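Local coordinates for protein botulinum neurotoxin type C1 (Clostridium botulinum, PDB 3N7K) that probably binds gangliosides on the nerve-cell surface through its receptor-binding domain, bringing the neurotoxin to the neurons it enters, at residues 300-305 against 350-355; 90-95 against 102-107; 84-89 against 128-133. One frame throughout, in Å; residues are numbered along the deposited sequence.

Interaction 1 of 3, residues 300-305 against 350-355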
ATOM      1  N   GLY A 300     -16.015  -5.230  -9.682  1.00 25.89           N
ATOM      2  CA  GLY A 300     -17.146  -5.560 -10.530  1.00 26.01           C
ATOM      3  C   GLY A 300     -16.753  -5.644 -11.994  1.00 27.15           C
ATOM      4  O   GLY A 300     -17.525  -6.134 -12.825  1.00 28.39           O
ATOM      5  N   ASP A 301     -15.558  -5.151 -12.317  1.00 26.36           N
ATOM      6  CA  ASP A 301     -15.056  -5.190 -13.686  1.00 25.28           C
ATOM      7  C   ASP A 301     -14.819  -6.635 -14.112  1.00 25.82           C
ATOM      8  O   ASP A 301     -14.292  -7.431 -13.327  1.00 25.61           O
ATOM      9  CB  ASP A 301     -13.737  -4.428 -13.780  1.00 24.08           C
ATOM     10  CG  ASP A 301     -13.927  -2.954 -14.034  1.00 24.11           C
ATOM     11  OD1 ASP A 301     -15.045  -2.445 -13.789  1.00 23.57           O
ATOM     12  OD2 ASP A 301     -12.948  -2.306 -14.468  1.00 22.04           O
ATOM     13  N   ILE A 302     -15.210  -6.977 -15.343  1.00 25.44           N
ATOM     14  CA  ILE A 302     -14.995  -8.330 -15.863  1.00 24.89           C
ATOM     15  C   ILE A 302     -13.708  -8.285 -16.674  1.00 24.31           C
ATOM     16  O   ILE A 302     -13.406  -7.277 -17.318  1.00 22.75           O
ATOM     17  CB  ILE A 302     -16.157  -8.824 -16.767  1.00 25.57           C
ATOM     18  CG1 ILE A 302     -17.467  -8.896 -15.978  1.00 27.03           C
ATOM     19  CG2 ILE A 302     -15.866 -10.232 -17.245  1.00 25.06           C
ATOM     20  CD1 ILE A 302     -17.940  -7.575 -15.437  1.00 28.71           C
ATOM     21  N   LEU A 303     -12.957  -9.382 -16.647  1.00 25.48           N
ATOM     22  CA  LEU A 303     -11.668  -9.440 -17.330  1.00 25.81           C
ATOM     23  C   LEU A 303     -11.061 -10.844 -17.403  1.00 26.53           C
ATOM     24  O   LEU A 303     -11.625 -11.808 -16.890  1.00 27.65           O
ATOM     25  CB  LEU A 303     -10.700  -8.530 -16.571  1.00 24.13           C
ATOM     26  CG  LEU A 303     -10.865  -8.635 -15.045  1.00 21.33           C
ATOM     27  CD1 LEU A 303     -10.284  -9.923 -14.523  1.00 19.86           C
ATOM     28  CD2 LEU A 303     -10.188  -7.466 -14.389  1.00 22.41           C
ATOM     29  N   TYR A 304      -9.912 -10.943 -18.066  1.00 26.41           N
ATOM     30  CA  TYR A 304      -9.166 -12.193 -18.144  1.00 25.21           C
ATOM     31  C   TYR A 304      -7.714 -11.809 -17.960  1.00 24.51           C
ATOM     32  O   TYR A 304      -7.394 -10.624 -17.813  1.00 23.15           O
ATOM     33  CB  TYR A 304      -9.341 -12.922 -19.478  1.00 25.32           C
ATOM     34  CG  TYR A 304      -8.987 -12.133 -20.712  1.00 24.88           C
ATOM     35  CD1 TYR A 304      -9.858 -11.158 -21.204  1.00 25.59           C
ATOM     36  CD2 TYR A 304      -7.808 -12.397 -21.425  1.00 24.61           C
ATOM     37  CE1 TYR A 304      -9.580 -10.470 -22.377  1.00 24.26           C
ATOM     38  CE2 TYR A 304      -7.512 -11.710 -22.601  1.00 24.06           C
ATOM     39  CZ  TYR A 304      -8.410 -10.748 -23.070  1.00 25.84           C
ATOM     40  OH  TYR A 304      -8.160 -10.062 -24.234  1.00 27.28           O
ATOM     41  N   PHE A 305      -6.838 -12.804 -17.960  1.00 23.94           N
ATOM     42  CA  PHE A 305      -5.426 -12.542 -17.764  1.00 24.66           C
ATOM     43  C   PHE A 305      -4.590 -13.205 -18.842  1.00 24.31           C
ATOM     44  O   PHE A 305      -4.830 -14.348 -19.206  1.00 25.31           O
ATOM     45  CB  PHE A 305      -4.979 -13.051 -16.387  1.00 25.37           C
ATOM     46  CG  PHE A 305      -5.821 -12.550 -15.253  1.00 26.16           C
ATOM     47  CD1 PHE A 305      -7.110 -13.048 -15.047  1.00 28.95           C
ATOM     48  CD2 PHE A 305      -5.350 -11.552 -14.410  1.00 25.62           C
ATOM     49  CE1 PHE A 305      -7.927 -12.551 -14.013  1.00 28.19           C
ATOM     50  CE2 PHE A 305      -6.150 -11.050 -13.382  1.00 26.47           C
ATOM     51  CZ  PHE A 305      -7.444 -11.552 -13.184  1.00 26.78           C
ATOM     52  N   ILE A 350     -12.948 -16.090 -18.134  1.00 22.91           N
ATOM     53  CA  ILE A 350     -13.567 -14.902 -17.568  1.00 20.97           C
ATOM     54  C   ILE A 350     -13.700 -14.840 -16.053  1.00 20.41           C
ATOM     55  O   ILE A 350     -14.217 -15.758 -15.413  1.00 20.11           O
ATOM     56  CB  ILE A 350     -14.938 -14.713 -18.203  1.00 20.61           C
ATOM     57  CG1 ILE A 350     -14.745 -14.565 -19.716  1.00 20.23           C
ATOM     58  CG2 ILE A 350     -15.663 -13.544 -17.559  1.00 19.95           C
ATOM     59  CD1 ILE A 350     -16.016 -14.583 -20.520  1.00 19.50           C
ATOM     60  N   PHE A 351     -13.243 -13.724 -15.495  1.00 20.21           N
ATOM     61  CA  PHE A 351     -13.274 -13.489 -14.061  1.00 18.81           C
ATOM     62  C   PHE A 351     -13.721 -12.066 -13.750  1.00 19.24           C
ATOM     63  O   PHE A 351     -13.684 -11.185 -14.603  1.00 19.72           O
ATOM     64  CB  PHE A 351     -11.885 -13.701 -13.463  1.00 17.97           C
ATOM     65  CG  PHE A 351     -11.314 -15.075 -13.698  1.00 20.41           C
ATOM     66  CD1 PHE A 351     -10.613 -15.368 -14.871  1.00 19.26           C
ATOM     67  CD2 PHE A 351     -11.450 -16.081 -12.726  1.00 20.51           C
ATOM     68  CE1 PHE A 351     -10.048 -16.647 -15.077  1.00 17.74           C
ATOM     69  CE2 PHE A 351     -10.892 -17.353 -12.924  1.00 19.01           C
ATOM     70  CZ  PHE A 351     -10.188 -17.636 -14.105  1.00 18.02           C
ATOM     71  N   GLN A 352     -14.157 -11.855 -12.517  1.00 20.71           N
ATOM     72  CA  GLN A 352     -14.585 -10.543 -12.060  1.00 21.08           C
ATOM     73  C   GLN A 352     -13.731 -10.231 -10.852  1.00 20.85           C
ATOM     74  O   GLN A 352     -13.629 -11.036  -9.929  1.00 22.84           O
ATOM     75  CB  GLN A 352     -16.049 -10.552 -11.649  1.00 22.21           C
ATOM     76  CG  GLN A 352     -16.562  -9.170 -11.277  1.00 23.73           C
ATOM     77  CD  GLN A 352     -18.012  -9.191 -10.836  1.00 25.49           C
ATOM     78  OE1 GLN A 352     -18.342  -9.743  -9.778  1.00 26.82           O
ATOM     79  NE2 GLN A 352     -18.892  -8.592 -11.644  1.00 22.44           N
ATOM     80  N   ILE A 353     -13.121  -9.060 -10.863  1.00 19.66           N
ATOM     81  CA  ILE A 353     -12.242  -8.650  -9.794  1.00 19.31           C
ATOM     82  C   ILE A 353     -12.948  -7.771  -8.757  1.00 21.76           C
ATOM     83  O   ILE A 353     -13.869  -7.006  -9.080  1.00 21.22           O
ATOM     84  CB  ILE A 353     -11.023  -7.921 -10.403  1.00 19.50           C
ATOM     85  CG1 ILE A 353      -9.896  -7.804  -9.380  1.00 19.29           C
ATOM     86  CG2 ILE A 353     -11.440  -6.554 -10.934  1.00 19.33           C
ATOM     87  CD1 ILE A 353      -8.604  -7.362 -10.025  1.00 17.96           C
ATOM     88  N   GLN A 354     -12.509  -7.898  -7.506  1.00 22.39           N
ATOM     89  CA  GLN A 354     -13.075  -7.136  -6.396  1.00 23.10           C
ATOM     90  C   GLN A 354     -11.971  -6.622  -5.464  1.00 22.39           C
ATOM     91  O   GLN A 354     -11.138  -7.392  -4.989  1.00 21.07           O
ATOM     92  CB  GLN A 354     -14.041  -8.016  -5.605  1.00 23.82           C
ATOM     93  CG  GLN A 354     -15.389  -7.397  -5.326  1.00 25.23           C
ATOM     94  CD  GLN A 354     -16.201  -7.140  -6.579  1.00 25.03           C
ATOM     95  OE1 GLN A 354     -16.131  -6.059  -7.158  1.00 26.32           O
ATOM     96  NE2 GLN A 354     -16.977  -8.137  -7.008  1.00 24.78           N
ATOM     97  N   PRO A 355     -11.961  -5.308  -5.185  1.00 22.55           N
ATOM     98  CA  PRO A 355     -10.935  -4.746  -4.304  1.00 21.22           C
ATOM     99  C   PRO A 355     -11.015  -5.414  -2.946  1.00 21.13           C
ATOM    100  O   PRO A 355     -12.098  -5.697  -2.435  1.00 19.70           O
ATOM    101  CB  PRO A 355     -11.296  -3.268  -4.254  1.00 21.91           C
ATOM    102  CG  PRO A 355     -12.792  -3.300  -4.337  1.00 21.44           C
ATOM    103  CD  PRO A 355     -13.040  -4.331  -5.422  1.00 22.53           C
TER

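Interaction 2 of 3, residues 90-95 against 102-107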
ATOM      1  N   GLY A  90      18.666   6.168  10.258  1.00 26.90           N
ATOM      2  CA  GLY A  90      17.806   7.213  10.773  1.00 24.65           C
ATOM      3  C   GLY A  90      17.604   8.284   9.732  1.00 24.23           C
ATOM      4  O   GLY A  90      18.529   8.605   8.971  1.00 22.22           O
ATOM      5  N   TYR A  91      16.390   8.834   9.714  1.00 23.09           N
ATOM      6  CA  TYR A  91      16.001   9.875   8.772  1.00 22.23           C
ATOM      7  C   TYR A  91      14.878  10.705   9.351  1.00 20.67           C
ATOM      8  O   TYR A  91      13.910  10.156   9.870  1.00 20.91           O
ATOM      9  CB  TYR A  91      15.466   9.260   7.478  1.00 24.94           C
ATOM     10  CG  TYR A  91      16.490   8.841   6.460  1.00 27.04           C
ATOM     11  CD1 TYR A  91      17.015   9.756   5.552  1.00 28.64           C
ATOM     12  CD2 TYR A  91      16.895   7.514   6.367  1.00 29.68           C
ATOM     13  CE1 TYR A  91      17.917   9.357   4.564  1.00 30.82           C
ATOM     14  CE2 TYR A  91      17.796   7.102   5.390  1.00 31.86           C
ATOM     15  CZ  TYR A  91      18.300   8.026   4.489  1.00 31.84           C
ATOM     16  OH  TYR A  91      19.172   7.603   3.512  1.00 33.66           O
ATOM     17  N   THR A  92      15.004  12.023   9.270  1.00 18.83           N
ATOM     18  CA  THR A  92      13.931  12.892   9.722  1.00 18.91           C
ATOM     19  C   THR A  92      13.167  13.151   8.415  1.00 19.18           C
ATOM     20  O   THR A  92      13.784  13.489   7.395  1.00 20.33           O
ATOM     21  CB  THR A  92      14.453  14.235  10.280  1.00 19.22           C
ATOM     22  OG1 THR A  92      15.287  14.001  11.418  1.00 19.61           O
ATOM     23  CG2 THR A  92      13.286  15.109  10.712  1.00 20.48           C
ATOM     24  N   ILE A  93      11.849  12.953   8.404  1.00 17.14           N
ATOM     25  CA  ILE A  93      11.121  13.195   7.164  1.00 15.82           C
ATOM     26  C   ILE A  93      10.224  14.429   7.219  1.00 15.96           C
ATOM     27  O   ILE A  93      10.173  15.201   6.255  1.00 16.14           O
ATOM     28  CB  ILE A  93      10.331  11.951   6.704  1.00 13.36           C
ATOM     29  CG1 ILE A  93       9.449  11.411   7.831  1.00 15.12           C
ATOM     30  CG2 ILE A  93      11.306  10.903   6.213  1.00 11.16           C
ATOM     31  CD1 ILE A  93       8.510  10.305   7.373  1.00 10.20           C
ATOM     32  N   ILE A  94       9.504  14.609   8.322  1.00 15.73           N
ATOM     33  CA  ILE A  94       8.695  15.811   8.490  1.00 17.51           C
ATOM     34  C   ILE A  94       9.224  16.414   9.788  1.00 19.30           C
ATOM     35  O   ILE A  94       9.238  15.740  10.819  1.00 18.79           O
ATOM     36  CB  ILE A  94       7.156  15.524   8.618  1.00 16.36           C
ATOM     37  CG1 ILE A  94       6.543  15.183   7.254  1.00 14.75           C
ATOM     38  CG2 ILE A  94       6.437  16.767   9.124  1.00 14.11           C
ATOM     39  CD1 ILE A  94       6.758  13.760   6.806  1.00 15.48           C
ATOM     40  N   ASP A  95       9.674  17.667   9.743  1.00 21.12           N
ATOM     41  CA  ASP A  95      10.220  18.287  10.947  1.00 24.02           C
ATOM     42  C   ASP A  95       9.646  19.651  11.332  1.00 24.71           C
ATOM     43  O   ASP A  95       9.626  20.583  10.523  1.00 26.14           O
ATOM     44  CB  ASP A  95      11.738  18.409  10.813  1.00 24.93           C
ATOM     45  CG  ASP A  95      12.405  18.801  12.116  1.00 27.34           C
ATOM     46  OD1 ASP A  95      12.511  17.927  13.008  1.00 28.17           O
ATOM     47  OD2 ASP A  95      12.807  19.986  12.247  1.00 28.55           O
ATOM     48  N   GLY A 102       9.297  21.330  19.816  1.00 32.03           N
ATOM     49  CA  GLY A 102       8.278  21.214  18.784  1.00 29.81           C
ATOM     50  C   GLY A 102       7.936  19.745  18.603  1.00 28.51           C
ATOM     51  O   GLY A 102       7.826  19.004  19.580  1.00 26.17           O
ATOM     52  N   TRP A 103       7.743  19.316  17.361  1.00 27.78           N
ATOM     53  CA  TRP A 103       7.461  17.910  17.103  1.00 27.37           C
ATOM     54  C   TRP A 103       8.223  17.495  15.864  1.00 26.08           C
ATOM     55  O   TRP A 103       8.582  18.335  15.047  1.00 26.28           O
ATOM     56  CB  TRP A 103       5.958  17.646  16.928  1.00 28.07           C
ATOM     57  CG  TRP A 103       5.299  18.383  15.800  1.00 29.57           C
ATOM     58  CD1 TRP A 103       4.528  19.519  15.891  1.00 29.71           C
ATOM     59  CD2 TRP A 103       5.287  18.002  14.421  1.00 28.96           C
ATOM     60  NE1 TRP A 103       4.032  19.855  14.651  1.00 28.15           N
ATOM     61  CE2 TRP A 103       4.479  18.942  13.733  1.00 27.83           C
ATOM     62  CE3 TRP A 103       5.872  16.952  13.698  1.00 28.55           C
ATOM     63  CZ2 TRP A 103       4.245  18.865  12.359  1.00 26.21           C
ATOM     64  CZ3 TRP A 103       5.636  16.874  12.330  1.00 29.23           C
ATOM     65  CH2 TRP A 103       4.825  17.829  11.676  1.00 27.01           C
ATOM     66  N   SER A 104       8.486  16.201  15.736  1.00 25.89           N
ATOM     67  CA  SER A 104       9.232  15.702  14.593  1.00 26.42           C
ATOM     68  C   SER A 104       8.789  14.301  14.182  1.00 26.30           C
ATOM     69  O   SER A 104       8.327  13.510  15.007  1.00 27.16           O
ATOM     70  CB  SER A 104      10.724  15.698  14.922  1.00 26.66           C
ATOM     71  OG  SER A 104      11.500  15.297  13.807  1.00 30.85           O
ATOM     72  N   ILE A 105       8.939  13.996  12.900  1.00 25.67           N
ATOM     73  CA  ILE A 105       8.558  12.688  12.383  1.00 25.57           C
ATOM     74  C   ILE A 105       9.691  12.108  11.541  1.00 24.80           C
ATOM     75  O   ILE A 105      10.113  12.702  10.536  1.00 24.10           O
ATOM     76  CB  ILE A 105       7.246  12.780  11.531  1.00 24.86           C
ATOM     77  CG1 ILE A 105       6.097  13.246  12.419  1.00 23.40           C
ATOM     78  CG2 ILE A 105       6.896  11.424  10.917  1.00 21.54           C
ATOM     79  CD1 ILE A 105       4.821  13.487  11.675  1.00 23.95           C
ATOM     80  N   GLY A 106      10.179  10.943  11.964  1.00 23.54           N
ATOM     81  CA  GLY A 106      11.260  10.298  11.244  1.00 22.61           C
ATOM     82  C   GLY A 106      11.082   8.809  11.044  1.00 21.69           C
ATOM     83  O   GLY A 106      10.145   8.201  11.564  1.00 21.93           O
ATOM     84  N   ILE A 107      11.983   8.231  10.259  1.00 21.97           N
ATOM     85  CA  ILE A 107      11.981   6.802   9.976  1.00 22.86           C
ATOM     86  C   ILE A 107      13.350   6.262  10.383  1.00 25.38           C
ATOM     87  O   ILE A 107      14.375   6.933  10.230  1.00 26.69           O
ATOM     88  CB  ILE A 107      11.698   6.508   8.466  1.00 19.86           C
ATOM     89  CG1 ILE A 107      12.617   7.341   7.570  1.00 19.72           C
ATOM     90  CG2 ILE A 107      10.254   6.825   8.146  1.00 18.07           C
ATOM     91  CD1 ILE A 107      12.281   7.277   6.083  1.00 15.78           C
TER

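Interaction 3 of 3, residues 84-89 against 128-133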
ATOM      1  N   TRP A  84      11.624   1.142   1.697  1.00 28.34           N
ATOM      2  CA  TRP A  84      11.656   1.099   3.146  1.00 28.08           C
ATOM      3  C   TRP A  84      12.027  -0.290   3.623  1.00 27.75           C
ATOM      4  O   TRP A  84      11.167  -1.071   4.033  1.00 27.95           O
ATOM      5  CB  TRP A  84      10.300   1.503   3.722  1.00 27.81           C
ATOM      6  CG  TRP A  84      10.297   1.650   5.209  1.00 26.28           C
ATOM      7  CD1 TRP A  84      11.382   1.658   6.048  1.00 27.04           C
ATOM      8  CD2 TRP A  84       9.151   1.851   6.038  1.00 26.53           C
ATOM      9  NE1 TRP A  84      10.978   1.853   7.349  1.00 24.49           N
ATOM     10  CE2 TRP A  84       9.614   1.974   7.373  1.00 24.81           C
ATOM     11  CE3 TRP A  84       7.775   1.941   5.786  1.00 23.97           C
ATOM     12  CZ2 TRP A  84       8.750   2.183   8.445  1.00 22.52           C
ATOM     13  CZ3 TRP A  84       6.918   2.149   6.855  1.00 22.71           C
ATOM     14  CH2 TRP A  84       7.411   2.267   8.170  1.00 22.96           C
ATOM     15  N   VAL A  85      13.322  -0.582   3.552  1.00 28.10           N
ATOM     16  CA  VAL A  85      13.866  -1.859   3.979  1.00 27.43           C
ATOM     17  C   VAL A  85      13.880  -1.876   5.490  1.00 28.54           C
ATOM     18  O   VAL A  85      13.526  -0.889   6.133  1.00 28.57           O
ATOM     19  CB  VAL A  85      15.290  -2.046   3.468  1.00 26.25           C
ATOM     20  CG1 VAL A  85      15.287  -2.087   1.954  1.00 25.48           C
ATOM     21  CG2 VAL A  85      16.159  -0.915   3.965  1.00 24.70           C
ATOM     22  N   SER A  86      14.313  -2.991   6.057  1.00 30.34           N
ATOM     23  CA  SER A  86      14.332  -3.159   7.501  1.00 32.25           C
ATOM     24  C   SER A  86      15.621  -2.765   8.211  1.00 32.60           C
ATOM     25  O   SER A  86      15.730  -2.896   9.423  1.00 33.57           O
ATOM     26  CB  SER A  86      13.980  -4.611   7.819  1.00 32.74           C
ATOM     27  OG  SER A  86      14.442  -5.466   6.780  1.00 34.33           O
ATOM     28  N   ASN A  87      16.598  -2.274   7.467  1.00 34.88           N
ATOM     29  CA  ASN A  87      17.865  -1.887   8.079  1.00 36.40           C
ATOM     30  C   ASN A  87      18.023  -0.378   8.011  1.00 36.53           C
ATOM     31  O   ASN A  87      18.849   0.199   8.715  1.00 38.56           O
ATOM     32  CB  ASN A  87      19.018  -2.535   7.323  1.00 36.57           C
ATOM     33  CG  ASN A  87      19.159  -1.984   5.916  1.00 39.37           C
ATOM     34  OD1 ASN A  87      19.782  -0.932   5.703  1.00 40.83           O
ATOM     35  ND2 ASN A  87      18.561  -2.674   4.948  1.00 38.03           N
ATOM     36  N   LEU A  88      17.221   0.246   7.153  1.00 34.85           N
ATOM     37  CA  LEU A  88      17.264   1.684   6.925  1.00 33.43           C
ATOM     38  C   LEU A  88      17.829   2.543   8.064  1.00 32.50           C
ATOM     39  O   LEU A  88      17.492   2.343   9.235  1.00 33.30           O
ATOM     40  CB  LEU A  88      15.870   2.195   6.567  1.00 32.34           C
ATOM     41  CG  LEU A  88      15.914   3.573   5.903  1.00 33.06           C
ATOM     42  CD1 LEU A  88      16.443   3.411   4.482  1.00 30.19           C
ATOM     43  CD2 LEU A  88      14.532   4.211   5.896  1.00 33.23           C
ATOM     44  N   PRO A  89      18.723   3.492   7.733  1.00 30.32           N
ATOM     45  CA  PRO A  89      19.285   4.351   8.778  1.00 29.06           C
ATOM     46  C   PRO A  89      18.290   5.429   9.224  1.00 27.01           C
ATOM     47  O   PRO A  89      17.211   5.578   8.654  1.00 24.59           O
ATOM     48  CB  PRO A  89      20.541   4.936   8.117  1.00 28.87           C
ATOM     49  CG  PRO A  89      20.200   4.933   6.667  1.00 28.49           C
ATOM     50  CD  PRO A  89      19.522   3.590   6.497  1.00 29.61           C
ATOM     51  N   PHE A 128       5.317   3.300  14.829  1.00 20.15           N
ATOM     52  CA  PHE A 128       4.660   2.242  14.079  1.00 20.95           C
ATOM     53  C   PHE A 128       5.806   1.381  13.555  1.00 21.99           C
ATOM     54  O   PHE A 128       6.783   1.901  13.013  1.00 20.12           O
ATOM     55  CB  PHE A 128       3.854   2.837  12.921  1.00 18.01           C
ATOM     56  CG  PHE A 128       3.670   1.901  11.761  1.00 17.21           C
ATOM     57  CD1 PHE A 128       2.991   0.699  11.911  1.00 16.22           C
ATOM     58  CD2 PHE A 128       4.176   2.226  10.505  1.00 16.48           C
ATOM     59  CE1 PHE A 128       2.817  -0.158  10.829  1.00 14.94           C
ATOM     60  CE2 PHE A 128       4.003   1.370   9.419  1.00 14.27           C
ATOM     61  CZ  PHE A 128       3.324   0.181   9.583  1.00 12.84           C
ATOM     62  N   SER A 129       5.694   0.070  13.749  1.00 23.59           N
ATOM     63  CA  SER A 129       6.728  -0.862  13.303  1.00 25.98           C
ATOM     64  C   SER A 129       6.104  -1.875  12.360  1.00 27.24           C
ATOM     65  O   SER A 129       5.203  -2.617  12.757  1.00 27.37           O
ATOM     66  CB  SER A 129       7.338  -1.571  14.517  1.00 27.89           C
ATOM     67  OG  SER A 129       6.351  -1.810  15.514  1.00 27.18           O
ATOM     68  N   TYR A 130       6.571  -1.916  11.115  1.00 28.21           N
ATOM     69  CA  TYR A 130       5.981  -2.850  10.164  1.00 29.72           C
ATOM     70  C   TYR A 130       6.484  -4.290  10.287  1.00 31.19           C
ATOM     71  O   TYR A 130       7.644  -4.545  10.635  1.00 30.62           O
ATOM     72  CB  TYR A 130       6.128  -2.342   8.718  1.00 27.58           C
ATOM     73  CG  TYR A 130       7.505  -2.445   8.087  1.00 26.84           C
ATOM     74  CD1 TYR A 130       8.292  -1.308   7.899  1.00 25.27           C
ATOM     75  CD2 TYR A 130       7.985  -3.667   7.596  1.00 25.51           C
ATOM     76  CE1 TYR A 130       9.518  -1.383   7.227  1.00 23.85           C
ATOM     77  CE2 TYR A 130       9.205  -3.750   6.928  1.00 23.02           C
ATOM     78  CZ  TYR A 130       9.962  -2.603   6.745  1.00 23.37           C
ATOM     79  OH  TYR A 130      11.142  -2.667   6.051  1.00 24.08           O
ATOM     80  N   ASP A 131       5.585  -5.229  10.001  1.00 32.42           N
ATOM     81  CA  ASP A 131       5.901  -6.644  10.090  1.00 31.96           C
ATOM     82  C   ASP A 131       6.912  -7.066   9.056  1.00 30.85           C
ATOM     83  O   ASP A 131       6.566  -7.259   7.886  1.00 30.00           O
ATOM     84  CB  ASP A 131       4.650  -7.485   9.910  1.00 34.36           C
ATOM     85  CG  ASP A 131       4.920  -8.949  10.117  1.00 37.83           C
ATOM     86  OD1 ASP A 131       5.113  -9.364  11.279  1.00 39.45           O
ATOM     87  OD2 ASP A 131       4.959  -9.684   9.109  1.00 41.37           O
ATOM     88  N   ILE A 132       8.154  -7.217   9.507  1.00 29.77           N
ATOM     89  CA  ILE A 132       9.264  -7.629   8.662  1.00 28.55           C
ATOM     90  C   ILE A 132       8.972  -8.979   8.008  1.00 29.67           C
ATOM     91  O   ILE A 132       9.189  -9.157   6.810  1.00 29.52           O
ATOM     92  CB  ILE A 132      10.560  -7.713   9.498  1.00 26.15           C
ATOM     93  CG1 ILE A 132      10.901  -6.320  10.034  1.00 24.57           C
ATOM     94  CG2 ILE A 132      11.704  -8.260   8.658  1.00 25.85           C
ATOM     95  CD1 ILE A 132      12.206  -6.228  10.806  1.00 19.85           C
ATOM     96  N   SER A 133       8.457  -9.913   8.804  1.00 31.43           N
ATOM     97  CA  SER A 133       8.120 -11.259   8.338  1.00 32.59           C
ATOM     98  C   SER A 133       7.492 -11.249   6.961  1.00 33.26           C
ATOM     99  O   SER A 133       7.957 -11.932   6.055  1.00 34.59           O
ATOM    100  CB  SER A 133       7.135 -11.930   9.294  1.00 32.39           C
ATOM    101  OG  SER A 133       7.562 -11.826  10.638  1.00 36.34           O
TER

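Interaction 1 of 3, residues 300-305 against 350-355
Ile350 enters the pairing through its CG2 methyl, which lies against CG2 of Ile302 where the two side chains meet at a slant; its carbonyl oxygen is hydrogen-bonded to Lys368 NZ. Phe351 then forms an antiparallel hydrogen-bonded pair with Leu303: Phe351 N gives its hydrogen to Leu303 O (2.9 Å), and Leu303 N returns one to Phe351 O (2.8 Å). The Phe351 ring is met by that of Phe305 in an offset edge-to-face contact, the edge of Phe305 directed at the face of Phe351, with planes at 68° and centroids 6.0 Å apart. Lys368 adds a cation-pi contact to Phe351. Both strands belong to the C-terminal beta-trefoil, where they pair across a long excursion of the chain; the axes of the short segments run at 107° to each other. Gln352 faces Ile302 in the non-hydrogen-bonded pair. With CG anti to the backbone N (chi1 -175°) and the chain extended past it, Gln352 carries its amide back along Gly300, where NE2 makes a weak bond to Gly300 O (3.1 Å). Ile353 restores backbone pairing in both directions, from Ile353 N to Asp301 O (3.2 Å) and from Gly300 N to Ile353 O (2.8 Å), while its CG2 packs on Leu303 CD2 (3.8 Å). Gln354, bent at its second torsion, sets OE1 beside Gly300 N, although the angle is too poor for a hydrogen bond.

Interaction 2 of 3, residues 90-95 against 102-107
Ile105 O takes two backbone hydrogens, from Ile93 N (2.8 Å) and Ile94 N (3.0 Å), both lying in its carbonyl plane. Ile105 N answers with a bond to Ile94 O (2.7 Å). Two residues thus face one, a classic beta bulge that shifts the register between the Thr92–Gly106 and Ile94–Ile105 pairs. Before the bulge, Ile107 N donates to Tyr91 O (2.8 Å), and the return bond from Tyr91 N to Ile107 O is weak.

On the face bearing Thr92 and Asp95, Ser104 OG donates to Asp95 OD1 (2.9 Å) on the anti lone pair; CG of Asp95 stands anti to its own N (chi1 -169°), which swings the carboxylate across to the serine. Thr92 CG2 rests beside the same hydroxyl. The pair belongs to the lectin-like jelly roll of the N-terminal half, a sandwich of two antiparallel sheets. The isoleucines line its interior: Ile93 CG2 meets Ile107 CD1 (3.8 Å) at about a right angle, and Ile93 CG1 approaches Ile105 CG2 (4.0 Å). In the next shell Ile185 packs against Tyr91 and Ile93, Leu112 touches Ile105 and Ile107, and Ile79 and Ile81 reach across from the facing sheet.

Interaction 3 of 3, residues 84-89 against 128-133
Trp84 and Tyr130 meet at one end of the lectin-like jelly roll, where the loop leading from strand 72-81 of one sheet to strand 91-93 of the other passes the chain as it leaves strand 122-129. The case illustrates how aromatic side chains, Tyr130 above all, can join two segments that share no backbone pairing.

The aromatic contacts come first. Tyr130 turns its edge to the face of Trp84, in an edge-to-face pair whose planes stand at 76°, with the ring centroid of Tyr130 4.6 Å from that of the six-membered ring of Trp84. CE1 of Tyr130 is the leading atom, sitting over the middle of the indole at 3.4 Å from Trp84 CE2. CG of Tyr130 lies between its backbone N and carbonyl carbon (chi1 75°), a setting that sends the ring across to the tryptophan. Phe128 comes to the indole differently, at the rim and near its plane, with CE2 3.7 Å from Trp84 CH2. Around this group, Tyr139 meets the Tyr130 ring with planes at about 30°, and Phe128 also touches Tyr360, a residue of the C-terminal beta-trefoil half, so the cluster lies next to the junction of the two halves.

Among the polar contacts, the Tyr130 hydroxyl passes beyond the indole to the backbone, where OH donates a weak hydrogen bond to Trp84 O (2.6 Å). Val85 O and Ser86 N lie close to that oxygen as well, but their angles are poor. The indole N-H is satisfied by Ser109 O, a bond that would restrain the rotation of the ring that Tyr130 meets.

Beyond the rings, a methyl of Ile132 meets the serine methylene, CD1 touching Ser86 CB at 3.8 Å.

How the interactions relate
From the N terminus, the chain first reaches 84-89, which opens interaction 3, and runs directly into 90-95, which opens interaction 2. After the rest of strand 95-97 and a turn, 102-107 closes interaction 2; only after strand 111-117, at the end of strand 122-129, does 128-133 close interaction 3, so the smaller loop sits within the larger. The two touch through Leu88 CD2 and Ile107 CD1 (3.8 Å), so that the loop at the end of the sandwich packs against a strand of its sheet. Interaction 1 follows in series, bridging 300-305 and 350-355 within the beta-trefoil. Its centre lies about 33 Å from that of interaction 3 and about 41 Å from that of interaction 2, on the opposite side of the chain's centre.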